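Transcriptional regulator, TetR family (Myxococcus xanthus, PDB 5K7F) probably binds a DNA control region as a TetR-like transcriptional regulator of alternative isovaleryl coenzyme A biosynthesis, here crystallised in its apo form. Local coordinates at residues E77-R82 with R94-H99; V90-A95 with E142-Q147; H99-V104 with L171-W176. All blocks are in the same frame, centred on the assembly; numbering follows the deposited sequence. Where two conformers were deposited one is given.

Contact 1 (E77-R82 with R94-H99)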
loop_
_atom_site.group_PDB
_atom_site.type_symbol
_atom_site.label_atom_id
_atom_site.label_comp_id
_atom_site.label_asym_id
_atom_site.label_seq_id
_atom_site.Cartn_x
_atom_site.Cartn_y
_atom_site.Cartn_z
ATOM N N GLU A 77 -19.022 -1.881 9.310
ATOM C CA GLU A 77 -19.993 -2.939 9.095
ATOM C C GLU A 77 -19.336 -4.300 8.914
ATOM O O GLU A 77 -19.893 -5.331 9.330
ATOM C CB GLU A 77 -20.826 -2.578 7.881
ATOM C CG GLU A 77 -21.597 -1.300 8.120
ATOM C CD GLU A 77 -22.427 -0.883 6.928
ATOM O OE1 GLU A 77 -22.436 -1.620 5.910
ATOM O OE2 GLU A 77 -23.078 0.182 7.027
ATOM N N GLN A 78 -18.183 -4.329 8.263
ATOM C CA GLN A 78 -17.532 -5.580 7.927
ATOM C C GLN A 78 -16.380 -5.926 8.844
ATOM O O GLN A 78 -15.862 -7.041 8.749
ATOM C CB GLN A 78 -17.013 -5.547 6.490
ATOM C CG GLN A 78 -18.051 -5.379 5.427
ATOM C CD GLN A 78 -19.010 -6.577 5.407
ATOM O OE1 GLN A 78 -18.559 -7.739 5.399
ATOM N NE2 GLN A 78 -20.307 -6.312 5.396
ATOM N N VAL A 79 -15.923 -5.005 9.687
ATOM C CA VAL A 79 -14.761 -5.295 10.519
ATOM C C VAL A 79 -15.068 -4.982 11.984
ATOM O O VAL A 79 -15.237 -5.893 12.790
ATOM C CB VAL A 79 -13.512 -4.535 10.023
ATOM C CG1 VAL A 79 -12.336 -4.852 10.916
ATOM C CG2 VAL A 79 -13.177 -4.867 8.576
ATOM N N LEU A 80 -15.179 -3.698 12.335
ATOM C CA LEU A 80 -15.284 -3.317 13.750
ATOM C C LEU A 80 -16.492 -3.930 14.455
ATOM O O LEU A 80 -16.397 -4.407 15.596
ATOM C CB LEU A 80 -15.355 -1.808 13.875
ATOM C CG LEU A 80 -14.075 -1.123 13.576
ATOM C CD1 LEU A 80 -14.346 0.363 13.621
ATOM C CD2 LEU A 80 -13.015 -1.460 14.616
ATOM N N SER A 81 -17.654 -3.877 13.831
ATOM C CA SER A 81 -18.845 -4.377 14.507
ATOM C C SER A 81 -18.738 -5.868 14.753
ATOM O O SER A 81 -19.430 -6.391 15.626
ATOM C CB SER A 81 -20.083 -4.038 13.696
ATOM O OG SER A 81 -20.090 -4.690 12.433
ATOM N N ARG A 82 -17.843 -6.540 14.041
ATOM C CA ARG A 82 -17.654 -7.963 14.168
ATOM C C ARG A 82 -16.648 -8.330 15.246
ATOM O O ARG A 82 -16.640 -9.488 15.666
ATOM C CB ARG A 82 -17.214 -8.559 12.832
ATOM C CG ARG A 82 -18.029 -8.137 11.574
ATOM C CD ARG A 82 -19.345 -8.840 11.445
ATOM N NE ARG A 82 -20.072 -8.300 10.301
ATOM C CZ ARG A 82 -21.269 -8.703 9.924
ATOM N NH1 ARG A 82 -21.886 -9.674 10.592
ATOM N NH2 ARG A 82 -21.850 -8.126 8.879
ATOM N N ARG A 94 -6.412 -10.770 15.892
ATOM C CA ARG A 94 -6.452 -11.870 14.928
ATOM C C ARG A 94 -7.759 -11.861 14.126
ATOM O O ARG A 94 -7.753 -12.039 12.896
ATOM C CB ARG A 94 -6.322 -13.216 15.643
ATOM C CG ARG A 94 -4.977 -13.463 16.242
ATOM C CD ARG A 94 -4.902 -14.826 16.942
ATOM N NE ARG A 94 -3.623 -15.009 17.601
ATOM C CZ ARG A 94 -3.459 -15.549 18.811
ATOM N NH1 ARG A 94 -4.507 -15.975 19.509
ATOM N NH2 ARG A 94 -2.241 -15.648 19.323
ATOM N N ALA A 95 -8.865 -11.604 14.801
ATOM C CA ALA A 95 -10.156 -11.531 14.116
ATOM C C ALA A 95 -10.243 -10.288 13.244
ATOM O O ALA A 95 -10.797 -10.353 12.137
ATOM C CB ALA A 95 -11.304 -11.564 15.123
ATOM N N CYS A 96 -9.688 -9.155 13.728
ATOM C CA CYS A 96 -9.730 -7.897 12.988
ATOM C C CYS A 96 -8.958 -8.023 11.684
ATOM O O CYS A 96 -9.433 -7.633 10.610
ATOM C CB CYS A 96 -9.189 -6.773 13.856
ATOM S SG CYS A 96 -9.546 -5.103 13.270
ATOM N N MET A 97 -7.778 -8.641 11.756
ATOM C CA MET A 97 -6.964 -8.856 10.573
ATOM C C MET A 97 -7.679 -9.731 9.551
ATOM O O MET A 97 -7.669 -9.429 8.347
ATOM C CB MET A 97 -5.640 -9.508 10.948
ATOM C CG MET A 97 -4.732 -9.653 9.724
ATOM S SD MET A 97 -3.071 -10.194 10.162
ATOM C CE MET A 97 -2.176 -8.699 9.852
ATOM N N ARG A 98 -8.269 -10.847 10.008
ATOM C CA ARG A 98 -8.970 -11.722 9.075
ATOM C C ARG A 98 -10.141 -10.988 8.409
ATOM O O ARG A 98 -10.240 -10.963 7.170
ATOM C CB ARG A 98 -9.423 -12.987 9.791
ATOM C CG ARG A 98 -10.086 -14.022 8.888
ATOM C CD ARG A 98 -10.431 -15.271 9.690
ATOM N NE ARG A 98 -10.823 -16.429 8.872
ATOM C CZ ARG A 98 -9.986 -17.291 8.288
ATOM N NH1 ARG A 98 -8.650 -17.157 8.356
ATOM N NH2 ARG A 98 -10.499 -18.315 7.629
ATOM N N HIS A 99 -10.974 -10.312 9.199
ATOM C CA HIS A 99 -12.075 -9.540 8.605
ATOM C C HIS A 99 -11.582 -8.456 7.646
ATOM O O HIS A 99 -12.183 -8.233 6.583
ATOM C CB HIS A 99 -12.927 -8.932 9.712
ATOM C CG HIS A 99 -13.868 -9.924 10.375
ATOM N ND1 HIS A 99 -14.929 -10.509 9.722
ATOM C CD2 HIS A 99 -13.857 -10.464 11.619
ATOM C CE1 HIS A 99 -15.555 -11.339 10.546
ATOM N NE2 HIS A 99 -14.929 -11.324 11.713
HETATM O O HOH W 1 -14.945 -8.528 6.363
HETATM O O HOH W 2 -15.269 -11.933 14.590
#
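The imidazole of His99 lies under the aliphatic root of Arg82 in a CH-pi contact: Arg82 CB sits 3.9 Å from the centroid of the His99 ring, 17° off the ring normal and displaced toward the NE2 side. Arg82 turns away beyond this point. Its chain bends at chi2 (-78°), which carries the guanidinium back along its own helix, where NE donates to Glu77 O at 3.1 Å, tilted out of the guanidinium plane. On the other helix, the first torsion of His99 sets CG anti to the carbonyl carbon and sends the ring across to 77-82. Gln78 O approaches the root of that side chain, 3.6 Å from His99 CB.

Two waters join the backbones and the ring. One donates to both Gln78 O and His99 O; the other donates to Arg82 O and lies in the plane of the imidazole, 3.0 Å from His99 NE2. Replacing His99 by an alanine would probably leave this second water without its ring partner and Arg82 CB without the face it packs on.

Segments 77-82 and 94-99, of helices 60-83 and 89-105, run almost antiparallel at 169° with axes 8.9 Å apart. They form a helical hairpin joining the end of the long helix that follows the predicted DNA-binding helix-turn-helix to the C-terminal domain, which in TetR regulators generally binds the effector. A wider pi-type turn at 77-80 interrupts the regular winding of the first helix.

Apolar packing fills the buried side. Val79 CG1 meets Cys96 SG at 3.7 Å, both standing anti to their own main-chain nitrogens, while Val79 CG2 rests on the backbone carbonyl of His99 at 4.0 Å from its C. Tyr137 of helix 125-150 touches both Val79 and Cys96, and Phe166 of helix 159-171 also reaches Cys96.

Contact 2 (V90-A95 with E142-Q147)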
loop_
_atom_site.group_PDB
_atom_site.type_symbol
_atom_site.label_atom_id
_atom_site.label_comp_id
_atom_site.label_asym_id
_atom_site.label_seq_id
_atom_site.Cartn_x
_atom_site.Cartn_y
_atom_site.Cartn_z
ATOM N N VAL A 90 -5.322 -9.990 21.784
ATOM C CA VAL A 90 -4.722 -10.711 20.668
ATOM C C VAL A 90 -5.785 -11.452 19.857
ATOM O O VAL A 90 -5.734 -11.447 18.618
ATOM C CB VAL A 90 -3.580 -11.639 21.135
ATOM C CG1 VAL A 90 -4.046 -12.954 21.688
ATOM C CG2 VAL A 90 -2.619 -11.868 19.950
ATOM N N GLU A 91 -6.803 -12.040 20.516
ATOM C CA GLU A 91 -7.911 -12.629 19.766
ATOM C C GLU A 91 -8.623 -11.569 18.942
ATOM O O GLU A 91 -9.013 -11.821 17.792
ATOM C CB GLU A 91 -8.921 -13.286 20.717
ATOM C CG GLU A 91 -8.451 -14.547 21.441
ATOM C CD GLU A 91 -9.566 -15.207 22.281
ATOM O OE1 GLU A 91 -10.766 -14.823 22.155
ATOM O OE2 GLU A 91 -9.228 -16.104 23.080
ATOM N N ARG A 92 -8.752 -10.382 19.481
ATOM C CA ARG A 92 -9.376 -9.292 18.756
ATOM C C ARG A 92 -8.551 -8.883 17.510
ATOM O O ARG A 92 -9.065 -8.717 16.431
ATOM C CB ARG A 92 -9.568 -8.107 19.673
ATOM C CG ARG A 92 -10.444 -7.046 19.144
ATOM C CD ARG A 92 -11.034 -6.200 20.252
ATOM N NE ARG A 92 -10.125 -5.281 20.756
ATOM C CZ ARG A 92 -9.642 -5.270 21.986
ATOM N NH1 ARG A 92 -10.015 -6.152 22.829
ATOM N NH2 ARG A 92 -8.757 -4.400 22.310
ATOM N N LEU A 93 -7.237 -8.769 17.684
ATOM C CA LEU A 93 -6.388 -8.400 16.549
ATOM C C LEU A 93 -6.406 -9.488 15.472
ATOM O O LEU A 93 -6.466 -9.183 14.267
ATOM C CB LEU A 93 -4.970 -8.158 17.050
ATOM C CG LEU A 93 -4.754 -6.784 17.692
ATOM C CD1 LEU A 93 -3.525 -6.853 18.531
ATOM C CD2 LEU A 93 -4.686 -5.708 16.609
ATOM N N ARG A 94 -6.412 -10.770 15.892
ATOM C CA ARG A 94 -6.452 -11.870 14.928
ATOM C C ARG A 94 -7.759 -11.861 14.126
ATOM O O ARG A 94 -7.753 -12.039 12.896
ATOM C CB ARG A 94 -6.322 -13.216 15.643
ATOM C CG ARG A 94 -4.977 -13.463 16.242
ATOM C CD ARG A 94 -4.902 -14.826 16.942
ATOM N NE ARG A 94 -3.623 -15.009 17.601
ATOM C CZ ARG A 94 -3.459 -15.549 18.811
ATOM N NH1 ARG A 94 -4.507 -15.975 19.509
ATOM N NH2 ARG A 94 -2.241 -15.648 19.323
ATOM N N ALA A 95 -8.865 -11.604 14.801
ATOM C CA ALA A 95 -10.156 -11.531 14.116
ATOM C C ALA A 95 -10.243 -10.288 13.244
ATOM O O ALA A 95 -10.797 -10.353 12.137
ATOM C CB ALA A 95 -11.304 -11.564 15.123
ATOM N N GLU A 142 -4.259 0.518 17.714
ATOM C CA GLU A 142 -3.231 0.860 18.700
ATOM C C GLU A 142 -3.635 0.432 20.107
ATOM O O GLU A 142 -2.818 -0.120 20.849
ATOM C CB GLU A 142 -2.918 2.368 18.667
ATOM C CG GLU A 142 -2.239 2.831 17.413
ATOM C CD GLU A 142 -1.629 4.237 17.463
ATOM O OE1 GLU A 142 -1.744 4.934 18.484
ATOM O OE2 GLU A 142 -1.037 4.645 16.443
ATOM N N GLU A 143 -4.902 0.621 20.481
ATOM C CA GLU A 143 -5.345 0.184 21.805
ATOM C C GLU A 143 -5.201 -1.327 21.963
ATOM O O GLU A 143 -4.738 -1.806 22.997
ATOM C CB GLU A 143 -6.789 0.636 22.051
ATOM N N ALA A 144 -5.555 -2.099 20.934
ATOM C CA ALA A 144 -5.395 -3.551 21.015
ATOM C C ALA A 144 -3.926 -3.960 21.104
ATOM O O ALA A 144 -3.565 -4.830 21.915
ATOM C CB ALA A 144 -6.053 -4.229 19.825
ATOM N N PHE A 145 -3.063 -3.355 20.298
ATOM C CA PHE A 145 -1.635 -3.652 20.415
ATOM C C PHE A 145 -1.124 -3.321 21.824
ATOM O O PHE A 145 -0.429 -4.131 22.438
ATOM C CB PHE A 145 -0.857 -2.911 19.326
ATOM C CG PHE A 145 -0.714 -3.678 18.039
ATOM C CD1 PHE A 145 0.118 -4.754 17.949
ATOM C CD2 PHE A 145 -1.458 -3.320 16.920
ATOM C CE1 PHE A 145 0.258 -5.422 16.743
ATOM C CE2 PHE A 145 -1.309 -3.982 15.737
ATOM C CZ PHE A 145 -0.460 -5.037 15.656
ATOM N N SER A 146 -1.538 -2.181 22.381
ATOM C CA SER A 146 -1.150 -1.803 23.748
ATOM C C SER A 146 -1.537 -2.844 24.785
ATOM O O SER A 146 -0.728 -3.213 25.646
ATOM C CB SER A 146 -1.790 -0.466 24.103
ATOM O OG SER A 146 -1.061 0.551 23.454
ATOM N N GLN A 147 -2.805 -3.256 24.768
ATOM C CA GLN A 147 -3.332 -4.246 25.700
ATOM C C GLN A 147 -2.645 -5.591 25.549
ATOM O O GLN A 147 -2.257 -6.214 26.536
ATOM C CB GLN A 147 -4.817 -4.406 25.456
ATOM C CG GLN A 147 -5.616 -3.182 25.736
ATOM C CD GLN A 147 -7.043 -3.333 25.290
ATOM O OE1 GLN A 147 -7.427 -4.362 24.757
ATOM N NE2 GLN A 147 -7.844 -2.282 25.492
#
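Segments 90-95 and 142-147, on helices 89-105 and 125-150, cross at 140° between their N-to-C directions, with axes 9.2 Å apart and Leu93 facing Ala144. The small Ala144 lets the leucine fork close onto the helix: Leu93 CG comes to 3.6 Å from Ala144 CB. One branch of the fork, Leu93 CD1, stands over the centre of the Phe145 ring, 4.2 Å from the centroid and almost on the ring normal, a CH-pi contact; the other, CD2, lies 3.9 Å from Phe145 CE2.

The polar part is a single bond, Arg92 NH2 to Gln147 OE1, 2.8 Å long and nearly straight at 169°. The acceptor lies in the guanidinium plane, whereas the donor stands above the amide carbonyl plane, the two flat groups being turned steeply against each other. A bend at chi3 (78°) in Arg92 directs the guanidinium to the glutamine, and Arg92 NH1 donates to Ile86 O, so bonds at both terminal nitrogens limit its rotation.

This is a buried helix-helix packing within the C-terminal domain. Pro159, at the start of helix 159-171, and Ile154 in the preceding loop pack on Phe145, which also touches Met195 of the second subunit.

Contact 3 (H99-V104 with L171-W176)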
loop_
_atom_site.group_PDB
_atom_site.type_symbol
_atom_site.label_atom_id
_atom_site.label_comp_id
_atom_site.label_asym_id
_atom_site.label_seq_id
_atom_site.Cartn_x
_atom_site.Cartn_y
_atom_site.Cartn_z
ATOM N N HIS A 99 -10.974 -10.312 9.199
ATOM C CA HIS A 99 -12.075 -9.540 8.605
ATOM C C HIS A 99 -11.582 -8.456 7.646
ATOM O O HIS A 99 -12.183 -8.233 6.583
ATOM C CB HIS A 99 -12.927 -8.932 9.712
ATOM C CG HIS A 99 -13.868 -9.924 10.375
ATOM N ND1 HIS A 99 -14.929 -10.509 9.722
ATOM C CD2 HIS A 99 -13.857 -10.464 11.619
ATOM C CE1 HIS A 99 -15.555 -11.339 10.546
ATOM N NE2 HIS A 99 -14.929 -11.324 11.713
ATOM N N ASN A 100 -10.499 -7.744 8.008
ATOM C CA ASN A 100 -9.974 -6.690 7.135
ATOM C C ASN A 100 -9.472 -7.265 5.795
ATOM O O ASN A 100 -9.637 -6.652 4.739
ATOM C CB ASN A 100 -8.867 -5.942 7.874
ATOM C CG ASN A 100 -8.601 -4.548 7.360
ATOM O OD1 ASN A 100 -8.162 -3.712 8.141
ATOM N ND2 ASN A 100 -8.847 -4.283 6.084
ATOM N N ILE A 101 -8.839 -8.440 5.816
ATOM C CA ILE A 101 -8.339 -9.013 4.577
ATOM C C ILE A 101 -9.503 -9.375 3.670
ATOM O O ILE A 101 -9.446 -9.203 2.443
ATOM C CB ILE A 101 -7.452 -10.235 4.874
ATOM C CG1 ILE A 101 -6.130 -9.806 5.488
ATOM C CG2 ILE A 101 -7.145 -11.044 3.582
ATOM C CD1 ILE A 101 -5.351 -10.922 6.145
ATOM N N LEU A 102 -10.568 -9.881 4.263
ATOM C CA LEU A 102 -11.765 -10.174 3.480
ATOM C C LEU A 102 -12.363 -8.887 2.898
ATOM O O LEU A 102 -12.712 -8.831 1.717
ATOM C CB LEU A 102 -12.784 -10.961 4.332
ATOM C CG LEU A 102 -12.366 -12.364 4.864
ATOM C CD1 LEU A 102 -13.431 -12.954 5.757
ATOM C CD2 LEU A 102 -11.939 -13.303 3.738
ATOM N N LEU A 103 -12.496 -7.834 3.697
ATOM C CA LEU A 103 -12.994 -6.570 3.148
ATOM C C LEU A 103 -12.170 -6.075 1.946
ATOM O O LEU A 103 -12.714 -5.505 0.996
ATOM C CB LEU A 103 -13.004 -5.513 4.253
ATOM C CG LEU A 103 -13.269 -4.077 3.818
ATOM C CD1 LEU A 103 -14.636 -3.917 3.268
ATOM C CD2 LEU A 103 -13.097 -3.118 4.989
ATOM N N VAL A 104 -10.864 -6.332 1.946
ATOM C CA VAL A 104 -9.975 -5.867 0.898
ATOM C C VAL A 104 -10.107 -6.691 -0.363
ATOM O O VAL A 104 -9.823 -6.184 -1.460
ATOM C CB VAL A 104 -8.543 -5.902 1.451
ATOM C CG1 VAL A 104 -7.546 -5.915 0.369
ATOM C CG2 VAL A 104 -8.314 -4.667 2.341
ATOM N N LEU A 171 -3.727 -3.748 3.548
ATOM C CA LEU A 171 -4.251 -2.920 2.477
ATOM C C LEU A 171 -3.501 -3.154 1.170
ATOM O O LEU A 171 -4.082 -2.979 0.089
ATOM C CB LEU A 171 -4.198 -1.442 2.892
ATOM C CG LEU A 171 -5.038 -1.112 4.130
ATOM C CD1 LEU A 171 -4.877 0.363 4.471
ATOM C CD2 LEU A 171 -6.494 -1.451 3.907
ATOM N N TRP A 172 -2.214 -3.529 1.230
ATOM C CA TRP A 172 -1.428 -3.747 0.017
ATOM C C TRP A 172 -1.821 -5.027 -0.722
ATOM O O TRP A 172 -1.388 -5.203 -1.870
ATOM C CB TRP A 172 0.085 -3.734 0.341
ATOM C CG TRP A 172 0.914 -3.161 -0.826
ATOM C CD1 TRP A 172 0.944 -1.859 -1.243
ATOM C CD2 TRP A 172 1.768 -3.883 -1.724
ATOM N NE1 TRP A 172 1.759 -1.729 -2.333
ATOM C CE2 TRP A 172 2.283 -2.952 -2.645
ATOM C CE3 TRP A 172 2.156 -5.221 -1.836
ATOM C CZ2 TRP A 172 3.169 -3.316 -3.661
ATOM C CZ3 TRP A 172 3.038 -5.579 -2.866
ATOM C CH2 TRP A 172 3.515 -4.635 -3.756
ATOM N N ILE A 173 -2.662 -5.893 -0.122
ATOM C CA ILE A 173 -3.122 -7.136 -0.775
ATOM C C ILE A 173 -3.767 -6.862 -2.137
ATOM O O ILE A 173 -3.657 -7.679 -3.055
ATOM C CB ILE A 173 -4.061 -7.903 0.150
ATOM C CG1 ILE A 173 -3.329 -8.362 1.423
ATOM C CG2 ILE A 173 -4.653 -9.093 -0.577
ATOM C CD1 ILE A 173 -4.294 -9.108 2.461
ATOM N N TYR A 174 -4.448 -5.730 -2.298
ATOM C CA TYR A 174 -5.077 -5.468 -3.590
ATOM C C TYR A 174 -4.087 -5.403 -4.742
ATOM O O TYR A 174 -4.467 -5.700 -5.881
ATOM C CB TYR A 174 -5.905 -4.192 -3.506
ATOM C CG TYR A 174 -5.202 -2.906 -3.825
ATOM C CD1 TYR A 174 -5.177 -2.409 -5.131
ATOM C CD2 TYR A 174 -4.636 -2.145 -2.819
ATOM C CE1 TYR A 174 -4.580 -1.220 -5.417
ATOM C CE2 TYR A 174 -4.024 -0.947 -3.101
ATOM C CZ TYR A 174 -4.005 -0.487 -4.405
ATOM O OH TYR A 174 -3.406 0.710 -4.717
ATOM N N LYS A 175 -2.816 -5.076 -4.475
ATOM C CA LYS A 175 -1.786 -4.992 -5.519
ATOM C C LYS A 175 -1.437 -6.351 -6.116
ATOM O O LYS A 175 -0.937 -6.398 -7.243
ATOM C CB LYS A 175 -0.487 -4.367 -4.969
ATOM C CG LYS A 175 -0.531 -2.858 -4.730
ATOM C CD LYS A 175 -0.781 -2.103 -6.018
ATOM C CE LYS A 175 -0.312 -0.652 -5.952
ATOM N NZ LYS A 175 -0.479 -0.075 -4.591
ATOM N N TRP A 176 -1.680 -7.451 -5.407
ATOM C CA TRP A 176 -1.204 -8.747 -5.860
ATOM C C TRP A 176 -2.222 -9.858 -5.785
ATOM O O TRP A 176 -1.984 -10.929 -6.350
ATOM C CB TRP A 176 0.031 -9.172 -5.066
ATOM C CG TRP A 176 -0.127 -9.295 -3.585
ATOM C CD1 TRP A 176 -0.012 -8.292 -2.643
ATOM C CD2 TRP A 176 -0.334 -10.491 -2.861
ATOM N NE1 TRP A 176 -0.159 -8.808 -1.389
ATOM C CE2 TRP A 176 -0.385 -10.156 -1.496
ATOM C CE3 TRP A 176 -0.491 -11.820 -3.228
ATOM C CZ2 TRP A 176 -0.599 -11.109 -0.510
ATOM C CZ3 TRP A 176 -0.705 -12.747 -2.268
ATOM C CH2 TRP A 176 -0.708 -12.400 -0.905
#
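Ile101 and Ile173 meet at about a right angle, the end of one isoleucine set against the fork of the other. Ile173 CD1 lies 3.6 Å from Ile101 CG1 and equally near Ile101 CG2, touching both branches. Val104 points across at the turn after helix 159-171 and divides its methyls between two partners. CG1, anti to the backbone N (chi1 160°), is thereby put 4.0 Å from Ile173 CB and also approaches the backbone N of Tyr174. The other methyl, Val104 CG2, packs at 4.0 Å on Leu171 CD2, a branch that reaches back although the leucine's CB points away from the helix.

Polar groups contribute little across this interface. Asn100 ND2 lies 4.3 Å from Leu171 CD2, buried and without a partner in the model, while Asn100 OD1 is hydrogen-bonded to Tyr137 OH. Within the turn that follows helix 159-171, Lys175 NZ donates to Tyr174 OH at 3.0 Å and forms a salt bridge with Glu118 of the second subunit.

The contact ties the C-terminal half of helix 89-105 to the exit of helix 159-171, within the C-terminal domain. Met192 of helix 185-196 packs on Ile173, His117 of helix 110-117 on Leu171, and across the subunit boundary Leu171 touches Trp172 of the second subunit while Trp176 stacks on its Phe164.

In the fold
From the N terminus, the chain passes the predicted helix-turn-helix and runs along helix 60-83; contact 1 closes a short loop onto the middle of helix 89-105, the element all three contacts share. Contact 2 opens on the stretch where contact 1 closes, one turn earlier and overlapping it at Arg94 and Ala95, and closes a longer loop with helix 125-150. Contact 3 starts at the C-terminal half of helix 89-105 and closes the longest loop, beyond helix 159-171, so contacts 2 and 3 cross. Contacts 1 and 3 are in series, sharing His99, and Val79 packs on Asn100 and Leu103. Together they join helix 60-83, the C-terminal domain and the region facing the second subunit.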